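PDB 7AM1: protein SSD1 from Saccharomyces cerevisiae S288C, which binds mRNA untranslated regions and represses translation, as a non-enzymatic pseudonuclease of the RNase II family. Local coordinates for residues L716-T728 and L831-L845. Residues are numbered along the deposited sequence; the frame is centred on the assembly and turned at random.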
ATOM      1  N   LEU A 716       5.179 -10.722   4.685  1.00 34.47           N
ATOM      2  CA  LEU A 716       5.860 -11.649   5.579  1.00 37.55           C
ATOM      3  C   LEU A 716       5.116 -12.977   5.648  1.00 37.34           C
ATOM      4  O   LEU A 716       5.710 -14.044   5.463  1.00 35.12           O
ATOM      5  CB  LEU A 716       5.985 -11.005   6.959  1.00 39.76           C
ATOM      6  CG  LEU A 716       6.665 -11.762   8.091  1.00 42.13           C
ATOM      7  CD1 LEU A 716       8.139 -11.993   7.755  1.00 42.79           C
ATOM      8  CD2 LEU A 716       6.513 -10.987   9.396  1.00 42.91           C
ATOM      9  N   LEU A 717       3.808 -12.929   5.909  1.00 36.70           N
ATOM     10  CA  LEU A 717       3.031 -14.157   6.024  1.00 36.62           C
ATOM     11  C   LEU A 717       2.903 -14.871   4.688  1.00 36.84           C
ATOM     12  O   LEU A 717       2.859 -16.107   4.650  1.00 37.98           O
ATOM     13  CB  LEU A 717       1.650 -13.842   6.588  1.00 36.08           C
ATOM     14  CG  LEU A 717       0.734 -15.023   6.897  1.00 36.66           C
ATOM     15  CD1 LEU A 717       1.435 -16.043   7.778  1.00 38.25           C
ATOM     16  CD2 LEU A 717      -0.553 -14.524   7.550  1.00 36.40           C
ATOM     17  N   LEU A 718       2.851 -14.118   3.586  1.00 36.07           N
ATOM     18  CA  LEU A 718       2.774 -14.735   2.266  1.00 34.64           C
ATOM     19  C   LEU A 718       4.052 -15.497   1.937  1.00 33.97           C
ATOM     20  O   LEU A 718       4.000 -16.590   1.360  1.00 34.02           O
ATOM     21  CB  LEU A 718       2.506 -13.666   1.208  1.00 36.21           C
ATOM     22  CG  LEU A 718       2.445 -14.191  -0.226  1.00 39.27           C
ATOM     23  CD1 LEU A 718       1.347 -15.229  -0.374  1.00 40.18           C
ATOM     24  CD2 LEU A 718       2.244 -13.045  -1.201  1.00 40.73           C
ATOM     25  N   CYS A 719       5.209 -14.932   2.284  1.00 34.09           N
ATOM     26  CA  CYS A 719       6.468 -15.627   2.044  1.00 34.85           C
ATOM     27  C   CYS A 719       6.530 -16.924   2.840  1.00 33.49           C
ATOM     28  O   CYS A 719       6.976 -17.957   2.329  1.00 35.19           O
ATOM     29  CB  CYS A 719       7.641 -14.719   2.406  1.00 34.50           C
ATOM     30  SG  CYS A 719       7.932 -13.405   1.224  1.00 36.93           S
ATOM     31  N   LYS A 720       6.095 -16.884   4.099  1.00 35.30           N
ATOM     32  CA  LYS A 720       6.019 -18.095   4.907  1.00 38.97           C
ATOM     33  C   LYS A 720       5.085 -19.124   4.281  1.00 37.79           C
ATOM     34  O   LYS A 720       5.372 -20.329   4.301  1.00 37.62           O
ATOM     35  CB  LYS A 720       5.554 -17.720   6.310  1.00 45.23           C
ATOM     36  CG  LYS A 720       5.384 -18.871   7.270  1.00 51.27           C
ATOM     37  CD  LYS A 720       5.102 -18.318   8.660  1.00 56.61           C
ATOM     38  CE  LYS A 720       4.188 -19.219   9.468  1.00 61.36           C
ATOM     39  NZ  LYS A 720       3.182 -18.414  10.220  1.00 63.67           N
ATOM     40  N   THR A 721       3.962 -18.664   3.722  1.00 33.39           N
ATOM     41  CA  THR A 721       2.996 -19.567   3.103  1.00 33.79           C
ATOM     42  C   THR A 721       3.556 -20.160   1.816  1.00 35.77           C
ATOM     43  O   THR A 721       3.418 -21.364   1.562  1.00 35.26           O
ATOM     44  CB  THR A 721       1.690 -18.814   2.828  1.00 32.83           C
ATOM     45  OG1 THR A 721       1.116 -18.348   4.059  1.00 33.30           O
ATOM     46  CG2 THR A 721       0.696 -19.709   2.138  1.00 32.64           C
ATOM     47  N   ILE A 722       4.212 -19.332   1.003  1.00 39.00           N
ATOM     48  CA  ILE A 722       4.820 -19.826  -0.227  1.00 41.89           C
ATOM     49  C   ILE A 722       5.841 -20.914   0.084  1.00 43.48           C
ATOM     50  O   ILE A 722       5.947 -21.913  -0.638  1.00 44.45           O
ATOM     51  CB  ILE A 722       5.449 -18.658  -1.008  1.00 42.31           C
ATOM     52  CG1 ILE A 722       4.356 -17.820  -1.674  1.00 41.81           C
ATOM     53  CG2 ILE A 722       6.439 -19.184  -2.035  1.00 43.59           C
ATOM     54  CD1 ILE A 722       4.826 -16.465  -2.175  1.00 40.68           C
ATOM     55  N   ASN A 723       6.621 -20.735   1.149  1.00 44.65           N
ATOM     56  CA  ASN A 723       7.651 -21.717   1.468  1.00 44.77           C
ATOM     57  C   ASN A 723       7.068 -22.967   2.116  1.00 45.26           C
ATOM     58  O   ASN A 723       7.631 -24.059   1.977  1.00 45.14           O
ATOM     59  CB  ASN A 723       8.707 -21.104   2.384  1.00 45.04           C
ATOM     60  CG  ASN A 723       9.649 -20.178   1.642  1.00 44.65           C
ATOM     61  OD1 ASN A 723       9.712 -20.190   0.412  1.00 44.57           O
ATOM     62  ND2 ASN A 723      10.403 -19.384   2.388  1.00 44.80           N
ATOM     63  N   ASP A 724       5.962 -22.823   2.844  1.00 42.96           N
ATOM     64  CA  ASP A 724       5.297 -23.986   3.417  1.00 44.42           C
ATOM     65  C   ASP A 724       4.614 -24.807   2.333  1.00 43.85           C
ATOM     66  O   ASP A 724       4.616 -26.041   2.388  1.00 44.46           O
ATOM     67  CB  ASP A 724       4.296 -23.525   4.478  1.00 47.17           C
ATOM     68  CG  ASP A 724       3.523 -24.671   5.107  1.00 50.32           C
ATOM     69  OD1 ASP A 724       2.743 -25.336   4.391  1.00 51.13           O
ATOM     70  OD2 ASP A 724       3.678 -24.890   6.327  1.00 51.66           O
ATOM     71  N   MET A 725       4.043 -24.137   1.326  1.00 44.86           N
ATOM     72  CA  MET A 725       3.455 -24.850   0.200  1.00 46.15           C
ATOM     73  C   MET A 725       4.502 -25.636  -0.574  1.00 48.55           C
ATOM     74  O   MET A 725       4.187 -26.683  -1.153  1.00 50.21           O
ATOM     75  CB  MET A 725       2.746 -23.861  -0.725  1.00 45.03           C
ATOM     76  CG  MET A 725       1.475 -23.262  -0.132  1.00 46.24           C
ATOM     77  SD  MET A 725       0.835 -21.870  -1.087  1.00 46.98           S
ATOM     78  CE  MET A 725       0.315 -22.648  -2.614  1.00 48.36           C
ATOM     79  N   GLY A 726       5.744 -25.153  -0.605  1.00 46.47           N
ATOM     80  CA  GLY A 726       6.822 -25.896  -1.229  1.00 46.30           C
ATOM     81  C   GLY A 726       7.820 -26.442  -0.227  1.00 47.47           C
ATOM     82  O   GLY A 726       9.025 -26.474  -0.496  1.00 45.78           O
ATOM     83  N   ASN A 727       7.324 -26.899   0.926  1.00 52.66           N
ATOM     84  CA  ASN A 727       8.204 -27.316   2.014  1.00 57.92           C
ATOM     85  C   ASN A 727       9.169 -28.423   1.592  1.00 57.24           C
ATOM     86  O   ASN A 727      10.303 -28.471   2.083  1.00 59.06           O
ATOM     87  CB  ASN A 727       7.378 -27.751   3.228  1.00 64.71           C
ATOM     88  CG  ASN A 727       6.342 -28.807   2.890  1.00 70.79           C
ATOM     89  OD1 ASN A 727       6.536 -29.620   1.986  1.00 72.75           O
ATOM     90  ND2 ASN A 727       5.229 -28.797   3.619  1.00 73.18           N
ATOM     91  N   THR A 728       8.750 -29.319   0.694  1.00 55.73           N
ATOM     92  CA  THR A 728       9.613 -30.418   0.267  1.00 55.69           C
ATOM     93  C   THR A 728      10.395 -30.107  -1.003  1.00 52.05           C
ATOM     94  O   THR A 728      11.426 -30.740  -1.255  1.00 52.49           O
ATOM     95  CB  THR A 728       8.798 -31.696   0.030  1.00 58.62           C
ATOM     96  OG1 THR A 728       7.858 -31.492  -1.035  1.00 59.06           O
ATOM     97  CG2 THR A 728       8.052 -32.100   1.296  1.00 60.48           C
ATOM     98  N   LEU A 831      -1.429 -28.389  -0.562  1.00 67.17           N
ATOM     99  CA  LEU A 831       0.026 -28.322  -0.497  1.00 68.43           C
ATOM    100  C   LEU A 831       0.499 -27.800   0.853  1.00 64.88           C
ATOM    101  O   LEU A 831       1.615 -28.111   1.282  1.00 65.98           O
ATOM    102  CB  LEU A 831       0.569 -27.407  -1.596  1.00 69.65           C
ATOM    103  CG  LEU A 831       0.575 -27.894  -3.042  1.00 70.31           C
ATOM    104  CD1 LEU A 831       0.650 -26.692  -3.976  1.00 69.71           C
ATOM    105  CD2 LEU A 831       1.738 -28.839  -3.292  1.00 70.38           C
ATOM    106  N   ILE A 832      -0.340 -27.017   1.526  1.00 57.71           N
ATOM    107  CA  ILE A 832       0.032 -26.332   2.757  1.00 54.09           C
ATOM    108  C   ILE A 832      -0.014 -27.296   3.930  1.00 52.21           C
ATOM    109  O   ILE A 832      -0.910 -28.146   4.030  1.00 52.57           O
ATOM    110  CB  ILE A 832      -0.908 -25.135   2.988  1.00 55.31           C
ATOM    111  CG1 ILE A 832      -0.426 -24.284   4.158  1.00 57.02           C
ATOM    112  CG2 ILE A 832      -2.334 -25.621   3.243  1.00 56.91           C
ATOM    113  CD1 ILE A 832      -1.323 -23.090   4.430  1.00 58.21           C
ATOM    114  N   SER A 833       0.946 -27.148   4.842  1.00 52.12           N
ATOM    115  CA  SER A 833       0.991 -27.994   6.023  1.00 54.29           C
ATOM    116  C   SER A 833      -0.238 -27.753   6.895  1.00 54.59           C
ATOM    117  O   SER A 833      -0.905 -26.716   6.814  1.00 52.69           O
ATOM    118  CB  SER A 833       2.259 -27.724   6.833  1.00 55.57           C
ATOM    119  OG  SER A 833       2.154 -26.515   7.563  1.00 56.40           O
ATOM    120  N   ASP A 834      -0.518 -28.722   7.760  1.00 56.76           N
ATOM    121  CA  ASP A 834      -1.689 -28.666   8.623  1.00 60.61           C
ATOM    122  C   ASP A 834      -1.516 -27.605   9.703  1.00 60.94           C
ATOM    123  O   ASP A 834      -2.481 -26.905  10.035  1.00 61.06           O
ATOM    124  CB  ASP A 834      -1.954 -30.036   9.257  1.00 65.13           C
ATOM    125  CG  ASP A 834      -2.585 -31.019   8.284  1.00 68.99           C
ATOM    126  OD1 ASP A 834      -3.521 -30.627   7.558  1.00 69.91           O
ATOM    127  OD2 ASP A 834      -2.150 -32.189   8.251  1.00 71.18           O
ATOM    128  N   PRO A 835      -0.322 -27.457  10.288  1.00 63.03           N
ATOM    129  CA  PRO A 835      -0.133 -26.363  11.261  1.00 62.16           C
ATOM    130  C   PRO A 835      -0.407 -24.983  10.685  1.00 58.68           C
ATOM    131  O   PRO A 835      -1.104 -24.176  11.314  1.00 59.42           O
ATOM    132  CB  PRO A 835       1.333 -26.529  11.687  1.00 63.70           C
ATOM    133  CG  PRO A 835       1.625 -27.978  11.468  1.00 65.54           C
ATOM    134  CD  PRO A 835       0.836 -28.370  10.251  1.00 64.97           C
ATOM    135  N   LEU A 836       0.130 -24.681   9.499  1.00 53.44           N
ATOM    136  CA  LEU A 836      -0.111 -23.371   8.904  1.00 49.61           C
ATOM    137  C   LEU A 836      -1.555 -23.239   8.437  1.00 49.87           C
ATOM    138  O   LEU A 836      -2.148 -22.158   8.529  1.00 48.90           O
ATOM    139  CB  LEU A 836       0.846 -23.131   7.739  1.00 46.03           C
ATOM    140  CG  LEU A 836       0.762 -21.728   7.128  1.00 43.60           C
ATOM    141  CD1 LEU A 836       1.141 -20.679   8.156  1.00 42.08           C
ATOM    142  CD2 LEU A 836       1.639 -21.624   5.887  1.00 42.66           C
ATOM    143  N   SER A 837      -2.138 -24.326   7.929  1.00 51.89           N
ATOM    144  CA  SER A 837      -3.535 -24.273   7.518  1.00 53.41           C
ATOM    145  C   SER A 837      -4.429 -23.904   8.695  1.00 53.38           C
ATOM    146  O   SER A 837      -5.385 -23.134   8.543  1.00 52.23           O
ATOM    147  CB  SER A 837      -3.950 -25.612   6.916  1.00 56.37           C
ATOM    148  OG  SER A 837      -5.181 -25.492   6.233  1.00 58.74           O
ATOM    149  N   LYS A 838      -4.125 -24.436   9.882  1.00 55.14           N
ATOM    150  CA  LYS A 838      -4.848 -24.034  11.083  1.00 58.07           C
ATOM    151  C   LYS A 838      -4.609 -22.560  11.395  1.00 56.27           C
ATOM    152  O   LYS A 838      -5.547 -21.830  11.740  1.00 57.61           O
ATOM    153  CB  LYS A 838      -4.421 -24.913  12.260  1.00 62.08           C
ATOM    154  CG  LYS A 838      -5.117 -24.597  13.581  1.00 65.21           C
ATOM    155  CD  LYS A 838      -6.623 -24.792  13.486  1.00 67.33           C
ATOM    156  N   GLU A 839      -3.362 -22.104  11.270  1.00 53.01           N
ATOM    157  CA  GLU A 839      -3.046 -20.711  11.562  1.00 51.43           C
ATOM    158  C   GLU A 839      -3.840 -19.773  10.663  1.00 45.98           C
ATOM    159  O   GLU A 839      -4.478 -18.828  11.139  1.00 44.87           O
ATOM    160  CB  GLU A 839      -1.545 -20.473  11.397  1.00 55.42           C
ATOM    161  CG  GLU A 839      -1.073 -19.086  11.812  1.00 59.65           C
ATOM    162  CD  GLU A 839       0.425 -18.906  11.628  1.00 63.40           C
ATOM    163  OE1 GLU A 839       0.844 -17.855  11.100  1.00 64.17           O
ATOM    164  OE2 GLU A 839       1.185 -19.822  12.008  1.00 65.40           O
ATOM    165  N   LEU A 840      -3.814 -20.024   9.352  1.00 42.93           N
ATOM    166  CA  LEU A 840      -4.534 -19.165   8.419  1.00 42.75           C
ATOM    167  C   LEU A 840      -6.034 -19.204   8.678  1.00 44.71           C
ATOM    168  O   LEU A 840      -6.715 -18.178   8.576  1.00 43.91           O
ATOM    169  CB  LEU A 840      -4.227 -19.587   6.984  1.00 42.53           C
ATOM    170  CG  LEU A 840      -2.749 -19.523   6.586  1.00 42.75           C
ATOM    171  CD1 LEU A 840      -2.590 -19.845   5.110  1.00 43.26           C
ATOM    172  CD2 LEU A 840      -2.160 -18.159   6.902  1.00 42.32           C
ATOM    173  N   SER A 841      -6.566 -20.385   9.002  1.00 49.13           N
ATOM    174  CA  SER A 841      -7.986 -20.504   9.309  1.00 51.83           C
ATOM    175  C   SER A 841      -8.347 -19.649  10.518  1.00 51.55           C
ATOM    176  O   SER A 841      -9.344 -18.916  10.502  1.00 51.32           O
ATOM    177  CB  SER A 841      -8.341 -21.973   9.546  1.00 55.25           C
ATOM    178  OG  SER A 841      -9.696 -22.121   9.931  1.00 58.23           O
ATOM    179  N   ASP A 842      -7.538 -19.726  11.579  1.00 51.89           N
ATOM    180  CA  ASP A 842      -7.780 -18.905  12.761  1.00 52.84           C
ATOM    181  C   ASP A 842      -7.771 -17.422  12.410  1.00 51.14           C
ATOM    182  O   ASP A 842      -8.596 -16.650  12.912  1.00 53.18           O
ATOM    183  CB  ASP A 842      -6.729 -19.204  13.830  1.00 54.81           C
ATOM    184  CG  ASP A 842      -6.829 -20.617  14.370  1.00 58.77           C
ATOM    185  OD1 ASP A 842      -7.937 -21.195  14.350  1.00 60.82           O
ATOM    186  OD2 ASP A 842      -5.790 -21.154  14.810  1.00 60.08           O
ATOM    187  N   LEU A 843      -6.843 -17.004  11.551  1.00 47.16           N
ATOM    188  CA  LEU A 843      -6.790 -15.626  11.080  1.00 45.88           C
ATOM    189  C   LEU A 843      -7.817 -15.332   9.993  1.00 45.36           C
ATOM    190  O   LEU A 843      -7.860 -14.202   9.492  1.00 44.00           O
ATOM    191  CB  LEU A 843      -5.385 -15.316  10.559  1.00 46.81           C
ATOM    192  CG  LEU A 843      -4.256 -15.510  11.575  1.00 49.42           C
ATOM    193  CD1 LEU A 843      -2.892 -15.328  10.925  1.00 50.04           C
ATOM    194  CD2 LEU A 843      -4.419 -14.554  12.742  1.00 50.66           C
ATOM    195  N   HIS A 844      -8.636 -16.314   9.614  1.00 47.36           N
ATOM    196  CA  HIS A 844      -9.637 -16.137   8.564  1.00 51.83           C
ATOM    197  C   HIS A 844      -8.985 -15.686   7.259  1.00 48.54           C
ATOM    198  O   HIS A 844      -9.453 -14.766   6.584  1.00 49.10           O
ATOM    199  CB  HIS A 844     -10.733 -15.162   9.004  1.00 60.16           C
ATOM    200  CG  HIS A 844     -11.498 -15.625  10.206  1.00 68.95           C
ATOM    201  ND1 HIS A 844     -11.094 -15.360  11.496  1.00 71.30           N
ATOM    202  CD2 HIS A 844     -12.637 -16.351  10.311  1.00 72.45           C
ATOM    203  CE1 HIS A 844     -11.953 -15.896  12.344  1.00 73.21           C
ATOM    204  NE2 HIS A 844     -12.900 -16.502  11.650  1.00 73.45           N
ATOM    205  N   LEU A 845      -7.884 -16.344   6.913  1.00 46.19           N
ATOM    206  CA  LEU A 845      -7.180 -16.120   5.660  1.00 44.65           C
ATOM    207  C   LEU A 845      -7.379 -17.322   4.743  1.00 47.83           C
ATOM    208  O   LEU A 845      -7.765 -18.407   5.185  1.00 50.44           O
ATOM    209  CB  LEU A 845      -5.689 -15.883   5.911  1.00 41.22           C
ATOM    210  CG  LEU A 845      -5.342 -14.723   6.845  1.00 40.47           C
ATOM    211  CD1 LEU A 845      -3.866 -14.779   7.227  1.00 41.07           C
ATOM    212  CD2 LEU A 845      -5.670 -13.397   6.196  1.00 38.32           C
TER
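Asp724 reaches from the last turn of helix 716-725 to the start of helix 834-842 and ends in a two-pronged grip on Ser833. Its CB rests on CD2 of Leu836, 3.6 Å away, and CG lies beside the same methyl. With CG anti to the backbone N (chi1 178°), the carboxylate is carried toward the other helix. There OD1 accepts an almost straight bond from Ser833 N (2.6 Å, 176°), while OD2 accepts a short hydrogen bond from Ser833 OG (2.5 Å). Both oxygens use their syn lone pairs, so a carboxylate suits this place: it matches the amide and hydroxyl of one residue. Serine suits its own, because as N-cap of helix 834-842 its OG also accepts a weak bond from Leu836 N.

Further along, Leu836 packs against Asp724, Thr721 and Lys720. Lys720 is long enough to pass its CE by Leu836 CD1 (3.6 Å) and still reach Glu839, where NZ forms a 2.6 Å salt bridge with OE1 and has OE2 close by at 3.0 Å. Buried Thr721 hydrogen-bonds its OG1 back to Leu717 O (2.9 Å), which satisfies the hydroxyl beside the leucine methyls. Branched, apolar Leu717 suits its place among Leu840, Leu843 and Leu845, meeting Leu845 tightly, CD2 to CD1 at 3.3 Å.

The two helices run roughly antiparallel, their short axes at 147°, packing helix 834-842 against the C-terminal end of the long helix 689-725. Cys719 and Ile722 touch strand 903-908, and Leu716 meets helix 311-321.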